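PDB 4DRS: pyruvate kinase from Cryptosporidium parvum, which probably catalyses the last step of glycolysis, transferring a phosphoryl group from phosphoenolpyruvate to ADP to give pyruvate and ATP, with magnesium and potassium ions as cofactors. Local coordinates for residues T46-T51 / D357-S362; S154-S159 / M201-C206; S236-G241 / I267-E272. One frame throughout, in Å; residues are numbered along the deposited sequence.

Contact 1 of 3, residues T46-T51 / D357-S362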
ATOM      1  N   THR A  46     -19.910 -10.881 -16.713  1.00 37.18           N
ATOM      2  CA  THR A  46     -20.414  -9.791 -17.531  1.00 37.12           C
ATOM      3  C   THR A  46     -21.653 -10.226 -18.308  1.00 36.89           C
ATOM      4  O   THR A  46     -21.655 -11.259 -18.975  1.00 37.01           O
ATOM      5  CB  THR A  46     -19.334  -9.272 -18.492  1.00 37.38           C
ATOM      6  OG1 THR A  46     -18.137  -9.010 -17.751  1.00 38.03           O
ATOM      7  CG2 THR A  46     -19.791  -7.979 -19.185  1.00 37.25           C
ATOM      8  N   GLN A  47     -22.707  -9.428 -18.193  1.00 36.12           N
ATOM      9  CA  GLN A  47     -23.967  -9.715 -18.853  1.00 36.06           C
ATOM     10  C   GLN A  47     -23.891  -9.353 -20.331  1.00 36.19           C
ATOM     11  O   GLN A  47     -23.123  -8.475 -20.733  1.00 36.16           O
ATOM     12  CB  GLN A  47     -25.103  -8.954 -18.170  1.00 36.06           C
ATOM     13  CG  GLN A  47     -25.220  -9.195 -16.667  1.00 36.01           C
ATOM     14  CD  GLN A  47     -25.841 -10.539 -16.301  1.00 36.43           C
ATOM     15  OE1 GLN A  47     -26.056 -11.406 -17.154  1.00 36.46           O
ATOM     16  NE2 GLN A  47     -26.133 -10.715 -15.013  1.00 36.51           N
ATOM     17  N   ILE A  48     -24.691 -10.040 -21.140  1.00 36.53           N
ATOM     18  CA  ILE A  48     -24.684  -9.833 -22.582  1.00 36.60           C
ATOM     19  C   ILE A  48     -26.065  -9.427 -23.074  1.00 37.34           C
ATOM     20  O   ILE A  48     -27.049 -10.143 -22.861  1.00 37.45           O
ATOM     21  CB  ILE A  48     -24.190 -11.086 -23.342  1.00 36.45           C
ATOM     22  CG1 ILE A  48     -22.709 -11.343 -23.048  1.00 36.11           C
ATOM     23  CG2 ILE A  48     -24.419 -10.937 -24.840  1.00 36.97           C
ATOM     24  CD1 ILE A  48     -22.166 -12.627 -23.643  1.00 36.73           C
ATOM     25  N   ILE A  49     -26.117  -8.266 -23.723  1.00 33.78           N
ATOM     26  CA  ILE A  49     -27.318  -7.782 -24.391  1.00 34.11           C
ATOM     27  C   ILE A  49     -27.217  -8.062 -25.892  1.00 34.39           C
ATOM     28  O   ILE A  49     -26.193  -7.762 -26.512  1.00 34.77           O
ATOM     29  CB  ILE A  49     -27.528  -6.268 -24.160  1.00 34.20           C
ATOM     30  CG1 ILE A  49     -27.629  -5.956 -22.662  1.00 34.20           C
ATOM     31  CG2 ILE A  49     -28.776  -5.782 -24.894  1.00 34.14           C
ATOM     32  CD1 ILE A  49     -27.777  -4.480 -22.342  1.00 33.88           C
ATOM     33  N   CYS A  50     -28.271  -8.644 -26.463  1.00 34.45           N
ATOM     34  CA  CYS A  50     -28.346  -8.881 -27.910  1.00 35.71           C
ATOM     35  C   CYS A  50     -29.507  -8.119 -28.507  1.00 35.58           C
ATOM     36  O   CYS A  50     -30.616  -8.153 -27.977  1.00 35.12           O
ATOM     37  CB  CYS A  50     -28.521 -10.366 -28.236  1.00 36.39           C
ATOM     38  SG  CYS A  50     -27.202 -11.433 -27.636  1.00 39.27           S
ATOM     39  N   THR A  51     -29.242  -7.434 -29.612  1.00 36.89           N
ATOM     40  CA  THR A  51     -30.273  -6.723 -30.344  1.00 38.21           C
ATOM     41  C   THR A  51     -30.979  -7.706 -31.257  1.00 39.31           C
ATOM     42  O   THR A  51     -30.337  -8.406 -32.048  1.00 39.90           O
ATOM     43  CB  THR A  51     -29.676  -5.574 -31.173  1.00 39.25           C
ATOM     44  OG1 THR A  51     -28.908  -4.722 -30.311  1.00 38.97           O
ATOM     45  CG2 THR A  51     -30.781  -4.762 -31.843  1.00 39.18           C
ATOM     46  N   ASP A 357     -20.476  -3.564 -16.786  1.00 38.45           N
ATOM     47  CA  ASP A 357     -21.425  -4.572 -16.300  1.00 39.29           C
ATOM     48  C   ASP A 357     -21.973  -5.455 -17.419  1.00 39.23           C
ATOM     49  O   ASP A 357     -22.118  -6.665 -17.237  1.00 39.17           O
ATOM     50  CB  ASP A 357     -22.585  -3.915 -15.534  1.00 40.06           C
ATOM     51  CG  ASP A 357     -22.205  -3.536 -14.114  1.00 41.83           C
ATOM     52  OD1 ASP A 357     -21.528  -2.501 -13.928  1.00 42.47           O
ATOM     53  OD2 ASP A 357     -22.585  -4.274 -13.178  1.00 43.28           O
ATOM     54  N   CYS A 358     -22.301  -4.841 -18.556  1.00 39.42           N
ATOM     55  CA  CYS A 358     -22.806  -5.565 -19.721  1.00 39.86           C
ATOM     56  C   CYS A 358     -22.103  -5.124 -20.976  1.00 38.72           C
ATOM     57  O   CYS A 358     -21.626  -3.994 -21.072  1.00 38.37           O
ATOM     58  CB  CYS A 358     -24.301  -5.329 -19.951  1.00 41.68           C
ATOM     59  SG  CYS A 358     -25.309  -5.246 -18.473  1.00 47.76           S
ATOM     60  N   VAL A 359     -22.073  -6.029 -21.943  1.00 38.19           N
ATOM     61  CA  VAL A 359     -21.664  -5.703 -23.297  1.00 39.33           C
ATOM     62  C   VAL A 359     -22.860  -5.944 -24.210  1.00 40.87           C
ATOM     63  O   VAL A 359     -23.685  -6.826 -23.949  1.00 40.88           O
ATOM     64  CB  VAL A 359     -20.429  -6.517 -23.748  1.00 38.24           C
ATOM     65  CG1 VAL A 359     -19.207  -6.075 -22.960  1.00 37.10           C
ATOM     66  CG2 VAL A 359     -20.656  -8.015 -23.574  1.00 37.85           C
ATOM     67  N   MET A 360     -22.962  -5.147 -25.265  1.00 43.19           N
ATOM     68  CA  MET A 360     -24.096  -5.223 -26.164  1.00 46.38           C
ATOM     69  C   MET A 360     -23.675  -5.456 -27.608  1.00 48.39           C
ATOM     70  O   MET A 360     -22.776  -4.787 -28.112  1.00 48.57           O
ATOM     71  CB  MET A 360     -24.929  -3.946 -26.063  1.00 46.85           C
ATOM     72  CG  MET A 360     -26.248  -4.004 -26.814  1.00 47.89           C
ATOM     73  SD  MET A 360     -27.098  -2.423 -26.768  1.00 50.36           S
ATOM     74  CE  MET A 360     -26.653  -1.754 -28.368  1.00 51.01           C
ATOM     75  N   LEU A 361     -24.343  -6.407 -28.259  1.00 52.42           N
ATOM     76  CA  LEU A 361     -24.208  -6.642 -29.698  1.00 56.44           C
ATOM     77  C   LEU A 361     -25.310  -5.929 -30.460  1.00 59.07           C
ATOM     78  O   LEU A 361     -26.478  -6.004 -30.080  1.00 59.69           O
ATOM     79  CB  LEU A 361     -24.286  -8.136 -30.007  1.00 58.54           C
ATOM     80  CG  LEU A 361     -23.056  -8.992 -29.731  1.00 59.94           C
ATOM     81  CD1 LEU A 361     -23.389 -10.460 -29.935  1.00 62.48           C
ATOM     82  CD2 LEU A 361     -21.890  -8.585 -30.617  1.00 63.15           C
ATOM     83  N   SER A 362     -24.938  -5.244 -31.535  1.00 63.74           N
ATOM     84  CA  SER A 362     -25.904  -4.506 -32.345  1.00 69.20           C
ATOM     85  C   SER A 362     -26.306  -5.271 -33.609  1.00 72.74           C
ATOM     86  O   SER A 362     -27.163  -6.157 -33.556  1.00 71.67           O
ATOM     87  CB  SER A 362     -25.374  -3.107 -32.681  1.00 71.52           C
ATOM     88  OG  SER A 362     -25.769  -2.162 -31.699  1.00 74.15           O
TER
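Ile49 and Met360 project from one face of the two-stranded sheet formed by 46-51 and 357-362, Ile48 and Val359 from the other, while the edges of the flat peptide groups meet in backbone hydrogen bonds. The short strands run parallel, 4.6 Å apart at their axes and turned by 21°. Gln47 N donates to Asp357 O, Val359 N to Gln47 O, Ile49 N to Val359 O at 2.8 Å, and Leu361 N to Ile49 O. At the C-terminal end Leu361 O is gripped twice by one residue. Thr51 OG1 reaches it at 2.8 Å in the carbonyl plane, on a lone pair, while Thr51 N, 3.1 Å from Leu361 O, comes in tilted 24° from that plane. The hydroxyl is also hydrogen-bonded to Arg74 NH1, which belongs to a residue known to bind ADP.

On the face towards the barrel interior, Met360 swings CG away from its backbone N (chi1 -172°) and lays it against Ile49, with CG 3.6 Å from Ile49 CG2. Cys358 SG rests 3.7 Å from Gln47 CB. The Gln47 amide bends off to Ser71 and to the carbonyls of Ala466 and Val469. On the outer face Ile48 CG1 meets Val359 CG2 at 3.9 Å, beneath Met378 of helix 371-386, which Leu361 also touches.

Asp357, before its strand, uses OD1 for a salt bridge with Arg445. Strands 47-51 and 358-361 are the first and last of the eight-stranded barrel, so these bonds close the TIM barrel. Their chemistry implies a seam in which backbone N and O atoms of alternate residues pair across it, flanked on both faces by largely apolar side chains, with the Thr51 hydroxyl linking its end to the ADP-binding region.

Contact 2 of 3, residues S154-S159 / M201-C206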
ATOM      1  N   SER A 154     -38.988  18.110 -40.303  1.00 60.13           N
ATOM      2  CA  SER A 154     -39.724  19.181 -40.990  1.00 61.76           C
ATOM      3  C   SER A 154     -39.174  20.582 -40.702  1.00 62.08           C
ATOM      4  O   SER A 154     -39.441  21.527 -41.449  1.00 62.37           O
ATOM      5  CB  SER A 154     -41.220  19.117 -40.665  1.00 62.80           C
ATOM      6  OG  SER A 154     -41.483  19.554 -39.345  1.00 62.77           O
ATOM      7  N   LEU A 155     -38.409  20.704 -39.618  1.00 61.90           N
ATOM      8  CA  LEU A 155     -37.750  21.958 -39.259  1.00 61.69           C
ATOM      9  C   LEU A 155     -36.338  22.084 -39.855  1.00 60.73           C
ATOM     10  O   LEU A 155     -35.555  22.940 -39.432  1.00 59.76           O
ATOM     11  CB  LEU A 155     -37.705  22.125 -37.735  1.00 61.57           C
ATOM     12  CG  LEU A 155     -38.938  22.675 -37.009  1.00 63.80           C
ATOM     13  CD1 LEU A 155     -38.825  22.430 -35.511  1.00 64.00           C
ATOM     14  CD2 LEU A 155     -39.143  24.157 -37.292  1.00 64.07           C
ATOM     15  N   LEU A 156     -36.028  21.240 -40.840  1.00 60.53           N
ATOM     16  CA  LEU A 156     -34.726  21.273 -41.519  1.00 60.34           C
ATOM     17  C   LEU A 156     -34.369  22.634 -42.139  1.00 62.54           C
ATOM     18  O   LEU A 156     -33.252  23.118 -41.930  1.00 62.08           O
ATOM     19  CB  LEU A 156     -34.606  20.154 -42.566  1.00 58.64           C
ATOM     20  CG  LEU A 156     -33.305  20.071 -43.376  1.00 58.08           C
ATOM     21  CD1 LEU A 156     -32.108  19.765 -42.487  1.00 56.94           C
ATOM     22  CD2 LEU A 156     -33.426  19.035 -44.482  1.00 59.35           C
ATOM     23  N   PRO A 157     -35.306  23.255 -42.898  1.00 65.72           N
ATOM     24  CA  PRO A 157     -34.978  24.548 -43.524  1.00 66.86           C
ATOM     25  C   PRO A 157     -34.602  25.642 -42.518  1.00 66.82           C
ATOM     26  O   PRO A 157     -33.749  26.481 -42.812  1.00 67.11           O
ATOM     27  CB  PRO A 157     -36.273  24.924 -44.262  1.00 69.50           C
ATOM     28  CG  PRO A 157     -37.346  24.111 -43.614  1.00 69.85           C
ATOM     29  CD  PRO A 157     -36.676  22.825 -43.242  1.00 66.44           C
ATOM     30  N   LYS A 158     -35.223  25.610 -41.341  1.00 66.41           N
ATOM     31  CA  LYS A 158     -35.000  26.612 -40.302  1.00 66.98           C
ATOM     32  C   LYS A 158     -33.868  26.231 -39.340  1.00 66.03           C
ATOM     33  O   LYS A 158     -33.707  26.851 -38.289  1.00 68.33           O
ATOM     34  CB  LYS A 158     -36.300  26.862 -39.522  1.00 69.53           C
ATOM     35  CG  LYS A 158     -37.479  27.280 -40.393  1.00 73.44           C
ATOM     36  CD  LYS A 158     -38.770  27.428 -39.601  1.00 75.67           C
ATOM     37  CE  LYS A 158     -38.846  28.769 -38.888  1.00 78.08           C
ATOM     38  NZ  LYS A 158     -40.218  29.065 -38.389  1.00 80.21           N
ATOM     39  N   SER A 159     -33.083  25.219 -39.707  1.00 64.92           N
ATOM     40  CA  SER A 159     -32.011  24.710 -38.846  1.00 64.34           C
ATOM     41  C   SER A 159     -30.623  24.814 -39.478  1.00 62.84           C
ATOM     42  O   SER A 159     -29.609  24.689 -38.786  1.00 61.95           O
ATOM     43  CB  SER A 159     -32.294  23.262 -38.443  1.00 64.18           C
ATOM     44  OG  SER A 159     -33.504  23.174 -37.713  1.00 67.14           O
ATOM     45  N   MET A 201     -29.040  10.959 -40.625  1.00 78.13           N
ATOM     46  CA  MET A 201     -28.707  12.301 -41.093  1.00 75.85           C
ATOM     47  C   MET A 201     -28.154  13.135 -39.944  1.00 74.59           C
ATOM     48  O   MET A 201     -28.617  13.024 -38.809  1.00 74.74           O
ATOM     49  CB  MET A 201     -29.921  12.985 -41.726  1.00 74.88           C
ATOM     50  CG  MET A 201     -29.572  13.891 -42.897  1.00 75.44           C
ATOM     51  SD  MET A 201     -30.999  14.499 -43.823  1.00 76.70           S
ATOM     52  CE  MET A 201     -31.224  16.106 -43.062  1.00 74.00           C
ATOM     53  N   ASN A 202     -27.155  13.960 -40.244  1.00 74.33           N
ATOM     54  CA  ASN A 202     -26.480  14.766 -39.231  1.00 74.65           C
ATOM     55  C   ASN A 202     -26.305  16.213 -39.666  1.00 74.24           C
ATOM     56  O   ASN A 202     -26.054  16.491 -40.841  1.00 74.24           O
ATOM     57  CB  ASN A 202     -25.114  14.170 -38.905  1.00 77.93           C
ATOM     58  CG  ASN A 202     -25.199  12.740 -38.406  1.00 80.82           C
ATOM     59  OD1 ASN A 202     -25.643  12.485 -37.285  1.00 80.90           O
ATOM     60  ND2 ASN A 202     -24.762  11.795 -39.238  1.00 81.28           N
ATOM     61  N   LEU A 203     -26.430  17.125 -38.703  1.00 72.86           N
ATOM     62  CA  LEU A 203     -26.245  18.552 -38.951  1.00 72.09           C
ATOM     63  C   LEU A 203     -25.178  19.131 -38.012  1.00 75.30           C
ATOM     64  O   LEU A 203     -25.511  19.692 -36.962  1.00 74.53           O
ATOM     65  CB  LEU A 203     -27.574  19.307 -38.801  1.00 69.07           C
ATOM     66  CG  LEU A 203     -28.811  18.807 -39.555  1.00 66.71           C
ATOM     67  CD1 LEU A 203     -30.034  19.609 -39.142  1.00 65.75           C
ATOM     68  CD2 LEU A 203     -28.621  18.856 -41.064  1.00 66.39           C
ATOM     69  N   PRO A 204     -23.887  18.991 -38.391  1.00 77.66           N
ATOM     70  CA  PRO A 204     -22.763  19.480 -37.584  1.00 80.37           C
ATOM     71  C   PRO A 204     -22.843  20.979 -37.308  1.00 80.23           C
ATOM     72  O   PRO A 204     -23.097  21.767 -38.223  1.00 80.02           O
ATOM     73  CB  PRO A 204     -21.541  19.169 -38.456  1.00 82.28           C
ATOM     74  CG  PRO A 204     -21.974  18.049 -39.334  1.00 81.23           C
ATOM     75  CD  PRO A 204     -23.419  18.327 -39.623  1.00 77.95           C
ATOM     76  N   GLY A 205     -22.640  21.355 -36.048  1.00 80.71           N
ATOM     77  CA  GLY A 205     -22.690  22.755 -35.628  1.00 80.81           C
ATOM     78  C   GLY A 205     -24.077  23.382 -35.647  1.00 79.49           C
ATOM     79  O   GLY A 205     -24.215  24.594 -35.463  1.00 80.46           O
ATOM     80  N   CYS A 206     -25.102  22.562 -35.868  1.00 76.02           N
ATOM     81  CA  CYS A 206     -26.480  23.040 -35.913  1.00 73.20           C
ATOM     82  C   CYS A 206     -27.308  22.433 -34.785  1.00 72.29           C
ATOM     83  O   CYS A 206     -27.160  21.255 -34.454  1.00 72.19           O
ATOM     84  CB  CYS A 206     -27.121  22.727 -37.270  1.00 71.84           C
ATOM     85  SG  CYS A 206     -26.292  23.462 -38.704  1.00 72.43           S
TER
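Leu156 CD1 meets two side chains of 201-206 at once: it lies 3.8 Å from Met201 CE and 3.9 Å from Leu203 CD2. Its other methyl, CD2, also touches Met201 CE, so the terminal methyl of Met201 sits against both branches of the leucine, the two side chains crossing at about a right angle. Leu156 reaches them because CG points away from the backbone N (chi1 179°), and Met201 brings CE round by a bend at its last torsion. Beside this apolar cluster, Cys206 sits against the backbone of Ser159, with CB and SG both 3.5 Å from Ser159 O. The contact is therefore one of van der Waals packing.

A second shell fixes both partners. Ser159 OG donates to Leu155 O at 2.7 Å, arriving about 40° above the carbonyl plane, and is also hydrogen-bonded to Tyr153 OH. Ser159 N bonds to Leu156 O at 3.1 Å, tying the loop to itself next to Leu156. In 201-206, Leu203 to Cys206 form a type II turn, closed by Cys206 N to Leu203 O at 3.1 Å; Gly205 supplies the positive phi at its third position. The turn places Leu203 and Cys206 on the same flank of the chain.

Farther out, the loop residues His209 and Cys151 lie beside Ser159 and Met201 respectively. Strand 201-202 pairs with strand 165-168 at one border of the mixed sheet of the small beta domain, which is inserted between barrel strands 105-109 and 232-235. Loop 154-159 packs beside this border, and strand 165-168 backs the contact, with Val166 against Met201 and Leu203, and Ile168 against Met201.

Contact 3 of 3, residues S236-G241 / I267-E272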
ATOM      1  N   SER A 236     -32.568   7.007 -25.644  1.00 35.08           N
ATOM      2  CA  SER A 236     -31.586   7.519 -26.612  1.00 36.22           C
ATOM      3  C   SER A 236     -31.317   9.018 -26.478  1.00 36.54           C
ATOM      4  O   SER A 236     -32.237   9.804 -26.248  1.00 36.69           O
ATOM      5  CB  SER A 236     -32.013   7.202 -28.051  1.00 36.33           C
ATOM      6  OG  SER A 236     -32.017   5.809 -28.290  1.00 35.66           O
ATOM      7  N   PHE A 237     -30.049   9.394 -26.640  1.00 37.19           N
ATOM      8  CA  PHE A 237     -29.600  10.799 -26.655  1.00 38.84           C
ATOM      9  C   PHE A 237     -30.001  11.635 -25.436  1.00 39.33           C
ATOM     10  O   PHE A 237     -30.409  12.784 -25.583  1.00 40.20           O
ATOM     11  CB  PHE A 237     -30.054  11.515 -27.944  1.00 39.52           C
ATOM     12  CG  PHE A 237     -29.272  11.123 -29.168  1.00 40.70           C
ATOM     13  CD1 PHE A 237     -28.131  11.836 -29.542  1.00 41.19           C
ATOM     14  CD2 PHE A 237     -29.677  10.048 -29.954  1.00 40.73           C
ATOM     15  CE1 PHE A 237     -27.406  11.477 -30.669  1.00 41.71           C
ATOM     16  CE2 PHE A 237     -28.959   9.685 -31.081  1.00 41.32           C
ATOM     17  CZ  PHE A 237     -27.818  10.397 -31.438  1.00 42.36           C
ATOM     18  N   VAL A 238     -29.884  11.064 -24.241  1.00 39.78           N
ATOM     19  CA  VAL A 238     -30.111  11.822 -23.009  1.00 40.65           C
ATOM     20  C   VAL A 238     -29.029  12.891 -22.887  1.00 42.30           C
ATOM     21  O   VAL A 238     -27.860  12.628 -23.175  1.00 42.24           O
ATOM     22  CB  VAL A 238     -30.126  10.902 -21.770  1.00 39.65           C
ATOM     23  CG1 VAL A 238     -30.220  11.708 -20.481  1.00 39.53           C
ATOM     24  CG2 VAL A 238     -31.292   9.930 -21.865  1.00 39.75           C
ATOM     25  N   GLN A 239     -29.423  14.094 -22.478  1.00 44.73           N
ATOM     26  CA  GLN A 239     -28.507  15.236 -22.450  1.00 46.66           C
ATOM     27  C   GLN A 239     -28.410  15.931 -21.093  1.00 47.86           C
ATOM     28  O   GLN A 239     -27.458  16.672 -20.842  1.00 48.59           O
ATOM     29  CB  GLN A 239     -28.886  16.236 -23.538  1.00 48.55           C
ATOM     30  CG  GLN A 239     -28.697  15.685 -24.943  1.00 50.91           C
ATOM     31  CD  GLN A 239     -29.082  16.663 -26.040  1.00 52.95           C
ATOM     32  OE1 GLN A 239     -28.654  16.510 -27.187  1.00 53.96           O
ATOM     33  NE2 GLN A 239     -29.890  17.666 -25.701  1.00 52.73           N
ATOM     34  N   ASN A 240     -29.396  15.690 -20.228  1.00 48.18           N
ATOM     35  CA  ASN A 240     -29.396  16.215 -18.861  1.00 48.89           C
ATOM     36  C   ASN A 240     -30.376  15.452 -17.981  1.00 48.09           C
ATOM     37  O   ASN A 240     -31.199  14.689 -18.487  1.00 47.68           O
ATOM     38  CB  ASN A 240     -29.719  17.712 -18.850  1.00 51.61           C
ATOM     39  CG  ASN A 240     -30.829  18.072 -19.814  1.00 52.91           C
ATOM     40  OD1 ASN A 240     -31.966  17.621 -19.668  1.00 53.70           O
ATOM     41  ND2 ASN A 240     -30.501  18.876 -20.817  1.00 53.68           N
ATOM     42  N   GLY A 241     -30.282  15.668 -16.669  1.00 48.17           N
ATOM     43  CA  GLY A 241     -31.158  15.016 -15.691  1.00 47.47           C
ATOM     44  C   GLY A 241     -32.641  15.247 -15.920  1.00 47.81           C
ATOM     45  O   GLY A 241     -33.469  14.419 -15.534  1.00 48.33           O
ATOM     46  N   ILE A 267     -34.661   2.757 -16.016  1.00 33.92           N
ATOM     47  CA  ILE A 267     -34.250   3.745 -17.002  1.00 33.23           C
ATOM     48  C   ILE A 267     -32.743   3.679 -17.193  1.00 32.56           C
ATOM     49  O   ILE A 267     -31.972   3.892 -16.253  1.00 32.70           O
ATOM     50  CB  ILE A 267     -34.658   5.175 -16.583  1.00 33.59           C
ATOM     51  CG1 ILE A 267     -36.180   5.268 -16.437  1.00 33.91           C
ATOM     52  CG2 ILE A 267     -34.137   6.200 -17.588  1.00 33.12           C
ATOM     53  CD1 ILE A 267     -36.658   6.541 -15.763  1.00 34.25           C
ATOM     54  N   ILE A 268     -32.340   3.375 -18.417  1.00 31.89           N
ATOM     55  CA  ILE A 268     -30.935   3.316 -18.775  1.00 32.65           C
ATOM     56  C   ILE A 268     -30.666   4.435 -19.770  1.00 33.30           C
ATOM     57  O   ILE A 268     -31.164   4.410 -20.893  1.00 33.95           O
ATOM     58  CB  ILE A 268     -30.568   1.927 -19.346  1.00 33.07           C
ATOM     59  CG1 ILE A 268     -30.867   0.852 -18.292  1.00 33.26           C
ATOM     60  CG2 ILE A 268     -29.105   1.880 -19.781  1.00 32.11           C
ATOM     61  CD1 ILE A 268     -30.802  -0.560 -18.818  1.00 35.61           C
ATOM     62  N   SER A 269     -29.916   5.441 -19.339  1.00 33.74           N
ATOM     63  CA  SER A 269     -29.659   6.600 -20.182  1.00 34.66           C
ATOM     64  C   SER A 269     -28.462   6.357 -21.088  1.00 35.30           C
ATOM     65  O   SER A 269     -27.410   5.900 -20.634  1.00 35.74           O
ATOM     66  CB  SER A 269     -29.452   7.848 -19.338  1.00 34.54           C
ATOM     67  OG  SER A 269     -30.644   8.185 -18.652  1.00 35.13           O
ATOM     68  N   LYS A 270     -28.648   6.651 -22.371  1.00 35.89           N
ATOM     69  CA  LYS A 270     -27.608   6.487 -23.374  1.00 36.54           C
ATOM     70  C   LYS A 270     -26.878   7.800 -23.587  1.00 37.67           C
ATOM     71  O   LYS A 270     -27.476   8.803 -23.994  1.00 37.39           O
ATOM     72  CB  LYS A 270     -28.207   6.004 -24.695  1.00 37.34           C
ATOM     73  CG  LYS A 270     -28.787   4.595 -24.633  1.00 37.64           C
ATOM     74  CD  LYS A 270     -29.696   4.296 -25.812  1.00 38.07           C
ATOM     75  CE  LYS A 270     -28.937   4.301 -27.128  1.00 38.67           C
ATOM     76  NZ  LYS A 270     -29.875   4.123 -28.265  1.00 39.53           N
ATOM     77  N   ILE A 271     -25.584   7.789 -23.282  1.00 38.08           N
ATOM     78  CA  ILE A 271     -24.716   8.919 -23.542  1.00 38.47           C
ATOM     79  C   ILE A 271     -24.202   8.765 -24.966  1.00 40.27           C
ATOM     80  O   ILE A 271     -23.403   7.873 -25.257  1.00 42.25           O
ATOM     81  CB  ILE A 271     -23.558   8.988 -22.522  1.00 38.19           C
ATOM     82  CG1 ILE A 271     -24.092   8.889 -21.080  1.00 37.01           C
ATOM     83  CG2 ILE A 271     -22.715  10.245 -22.736  1.00 37.86           C
ATOM     84  CD1 ILE A 271     -25.128   9.930 -20.703  1.00 36.37           C
ATOM     85  N   GLU A 272     -24.686   9.626 -25.851  1.00 41.62           N
ATOM     86  CA  GLU A 272     -24.451   9.496 -27.288  1.00 43.20           C
ATOM     87  C   GLU A 272     -23.930  10.787 -27.919  1.00 43.85           C
ATOM     88  O   GLU A 272     -23.758  10.858 -29.136  1.00 44.22           O
ATOM     89  CB  GLU A 272     -25.750   9.103 -28.001  1.00 44.50           C
ATOM     90  CG  GLU A 272     -26.272   7.720 -27.674  1.00 44.30           C
ATOM     91  CD  GLU A 272     -27.454   7.340 -28.535  1.00 45.20           C
ATOM     92  OE1 GLU A 272     -27.249   6.953 -29.709  1.00 46.07           O
ATOM     93  OE2 GLU A 272     -28.592   7.423 -28.031  1.00 45.39           O
TER
HETATM   94  O   HOH W   1     -26.351  11.682 -25.214  1.00 32.91           O
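Phe237 N donates to Glu272 OE2 at 2.8 Å, joining 236-241 to 267-272. The N-H meets the anti side of that oxygen, 33° out of the carboxylate plane. The same OE2 takes part in a salt bridge with Lys270 NZ, at 3.5 Å, so one oxygen serves a backbone N-H and Lys270 NZ. Lys270 NZ in turn donates to Ser236 OG at 2.7 Å and forms a salt bridge with Asp109; a bend at chi3 (65°) carries the amine to this position. Ser236 OG is also hydrogen-bonded to Thr110 O. Glu272 OE1 makes a weak hydrogen bond with a glycerol that probably comes from the crystallisation liquor.

Further on, Val238 N makes a weak hydrogen bond to Lys270 O at 3.3 Å. One water links the segments: it donates to Val238 O at 2.7 Å and accepts from Glu272 N at the same length. Val238 also sets its CG2 3.7 Å from Ser269 OG, a hydroxyl whose hydrogen-bond partner is Ser287.

The Glu272 chain runs under the Phe237 ring. Its CB makes a CH-pi contact over one face, 4.0 Å from the Phe237 ring centroid, and the carboxylate follows at 37° to the ring plane. The Phe237 N-H bond and the CB contact together bring Glu272 against the backbone and ring of Phe237.

Strands 232-235 and 266-271 are neighbouring barrel strands, and the contact lies at their C-terminal ends, just before Asn240 caps helix 241-252. In TIM barrels this rim carries the active site. The Lys-Ile-Glu sequence of 270-272 and the nearness of Lys270 to ADP-binding Arg74 are consistent with the catalytic pocket of the pyruvate kinase family.

How the contacts relate
Contacts 1 and 3 belong to the same eight-stranded barrel: contact 1 joins its first and last strands, while contact 3 involves the fifth strand and the loop leaving the fourth. Their centres are about 17 Å apart, and both come close to Arg74. Contact 2, though buried locally, lies in the outlying beta domain, its centre about 32 Å from that of contact 1. The chemistry follows the place. A regular backbone ladder closes the barrel wall, charged groups and a water dominate at the barrel mouth, and contact 2 in the outlying domain is apolar, with no polar bond between its segments. Buried area falls from contact 1 through contact 3 to contact 2.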